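Local coordinates for N-acetylglucosamine-specific lectin (Saxidomus purpuratus, PDB 6A7T), which binds N-acetylglucosamine and N-acetylgalactosamine as a bivalve C-type lectin whose sugar recognition does not need calcium, at residues 114-119 and 135-140. Sequence-based numbering, arbitrary orientation.
Sequences WGPGKP and VWQWND
W114 and W138 meet in a T-shaped stack. The six-membered edge of W138 points at one face of the W114 indole, with planes 73° apart and W138 CE3 4.1 Å from W114 CD2. P119 CD covers the opposite face, so the W114 ring is sandwiched. The outer edge of that ring lies against the strand backbone, W114 CZ3 being 3.7 Å from D140 N. W114 CG sits anti to its carbonyl carbon (chi1 -65°), which turns the ring back to the strand although CB points away. Beside the rings, G115 N donates to a lone pair of W138 O at 3.0 Å, nearly straight at 171°. In the C-type lectin fold, this contact joins the long loop, with its cis-proline P119, to the WND motif (W138-N139-D140) on strand 134-141. K118 and N139 bind N-acetylglucosamine and N-acetylgalactosamine. N139 and D140 belong to the second calcium site, not filled in this chain. The K118 chain bends at chi2 and crosses the N139 side chain at a slant, with CE 3.2 Å from N139 OD1. K118 NZ forms a salt bridge with D120. D140 packs its carboxylate on P119, OD2 to CB 3.5 Å, and accepts hydrogen bonds from the backbone N of D120 and N121. These bonds fix its rotation. At the other end, Q137 OE1 accepts a bond from V135 N at 3.1 Å, and P116 CD packs against the same amide.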
# COMPACT_ATOMS: atom_id res chain seq x y z
N TRP B 114 -6.42 -12.06 -8.00
CA TRP B 114 -6.93 -12.72 -9.25
C TRP B 114 -7.10 -14.22 -9.06
O TRP B 114 -6.30 -14.92 -8.42
CB TRP B 114 -5.98 -12.50 -10.42
CG TRP B 114 -5.79 -11.11 -10.88
CD1 TRP B 114 -4.67 -10.35 -10.74
CD2 TRP B 114 -6.76 -10.32 -11.56
NE1 TRP B 114 -4.85 -9.15 -11.36
CE2 TRP B 114 -6.14 -9.09 -11.84
CE3 TRP B 114 -8.09 -10.53 -11.95
CZ2 TRP B 114 -6.79 -8.07 -12.51
CZ3 TRP B 114 -8.72 -9.52 -12.62
CH2 TRP B 114 -8.09 -8.31 -12.90
N GLY B 115 -8.19 -14.75 -9.65
CA GLY B 115 -8.40 -16.15 -9.67
C GLY B 115 -7.36 -16.81 -10.59
O GLY B 115 -6.76 -16.13 -11.42
N PRO B 116 -7.14 -18.13 -10.48
CA PRO B 116 -6.32 -18.83 -11.48
C PRO B 116 -6.74 -18.58 -12.94
O PRO B 116 -7.91 -18.58 -13.33
CB PRO B 116 -6.53 -20.28 -11.03
CG PRO B 116 -6.66 -20.17 -9.53
CD PRO B 116 -7.64 -19.03 -9.44
N GLY B 117 -5.75 -18.27 -13.77
CA GLY B 117 -6.01 -18.01 -15.14
C GLY B 117 -6.42 -16.57 -15.41
O GLY B 117 -6.54 -16.20 -16.58
N LYS B 118 -6.64 -15.76 -14.36
CA LYS B 118 -7.08 -14.37 -14.55
C LYS B 118 -5.91 -13.44 -14.22
O LYS B 118 -5.03 -13.82 -13.45
CB LYS B 118 -8.30 -14.10 -13.66
CG LYS B 118 -9.41 -15.14 -13.78
CD LYS B 118 -9.95 -15.27 -15.18
CE LYS B 118 -11.24 -16.05 -15.25
NZ LYS B 118 -11.78 -16.04 -16.63
N PRO B 119 -5.91 -12.23 -14.81
CA PRO B 119 -6.95 -11.69 -15.66
C PRO B 119 -6.95 -12.13 -17.14
O PRO B 119 -5.93 -12.52 -17.67
CB PRO B 119 -6.71 -10.18 -15.62
CG PRO B 119 -5.21 -10.09 -15.46
CD PRO B 119 -4.87 -11.23 -14.53
N VAL B 135 -12.45 -19.45 -7.16
CA VAL B 135 -13.19 -19.79 -5.97
C VAL B 135 -13.33 -18.54 -5.08
O VAL B 135 -12.60 -18.35 -4.14
CB VAL B 135 -12.52 -20.95 -5.22
CG1 VAL B 135 -13.29 -21.43 -4.01
CG2 VAL B 135 -12.26 -22.11 -6.18
N TRP B 136 -14.30 -17.69 -5.42
CA TRP B 136 -14.46 -16.38 -4.83
C TRP B 136 -13.11 -15.64 -4.89
O TRP B 136 -12.52 -15.24 -3.87
CB TRP B 136 -15.06 -16.47 -3.43
CG TRP B 136 -16.51 -16.83 -3.42
CD1 TRP B 136 -17.12 -17.89 -2.79
CD2 TRP B 136 -17.57 -16.12 -4.08
NE1 TRP B 136 -18.46 -17.89 -3.05
CE2 TRP B 136 -18.77 -16.80 -3.82
CE3 TRP B 136 -17.62 -14.97 -4.86
CZ2 TRP B 136 -20.00 -16.35 -4.32
CZ3 TRP B 136 -18.83 -14.54 -5.38
CH2 TRP B 136 -20.00 -15.22 -5.09
N GLN B 137 -12.63 -15.43 -6.11
CA GLN B 137 -11.43 -14.64 -6.43
C GLN B 137 -11.75 -13.64 -7.53
O GLN B 137 -12.87 -13.66 -8.14
CB GLN B 137 -10.29 -15.59 -6.81
CG GLN B 137 -9.90 -16.47 -5.65
CD GLN B 137 -9.04 -17.61 -6.10
OE1 GLN B 137 -9.49 -18.53 -6.80
NE2 GLN B 137 -7.78 -17.53 -5.70
N TRP B 138 -10.78 -12.79 -7.89
CA TRP B 138 -11.10 -11.68 -8.80
C TRP B 138 -11.19 -12.18 -10.24
O TRP B 138 -10.36 -12.96 -10.66
CB TRP B 138 -10.08 -10.54 -8.79
CG TRP B 138 -9.83 -9.96 -7.44
CD1 TRP B 138 -10.53 -10.14 -6.28
CD2 TRP B 138 -8.70 -9.12 -7.12
NE1 TRP B 138 -9.89 -9.48 -5.25
CE2 TRP B 138 -8.78 -8.84 -5.75
CE3 TRP B 138 -7.63 -8.62 -7.88
CZ2 TRP B 138 -7.83 -8.04 -5.10
CZ3 TRP B 138 -6.70 -7.83 -7.24
CH2 TRP B 138 -6.83 -7.51 -5.88
N ASN B 139 -12.07 -11.56 -11.00
CA ASN B 139 -12.17 -11.68 -12.44
C ASN B 139 -12.39 -10.32 -13.07
O ASN B 139 -12.96 -9.41 -12.44
CB ASN B 139 -13.33 -12.61 -12.87
CG ASN B 139 -13.33 -12.88 -14.36
OD1 ASN B 139 -12.27 -13.00 -15.01
ND2 ASN B 139 -14.55 -13.04 -14.88
N ASP B 140 -11.98 -10.18 -14.35
CA ASP B 140 -12.20 -9.02 -15.13
C ASP B 140 -13.32 -9.32 -16.14
O ASP B 140 -13.28 -10.27 -16.86
CB ASP B 140 -10.97 -8.50 -15.87
CG ASP B 140 -10.16 -9.49 -16.69
OD1 ASP B 140 -10.28 -10.72 -16.46
OD2 ASP B 140 -9.35 -8.97 -17.53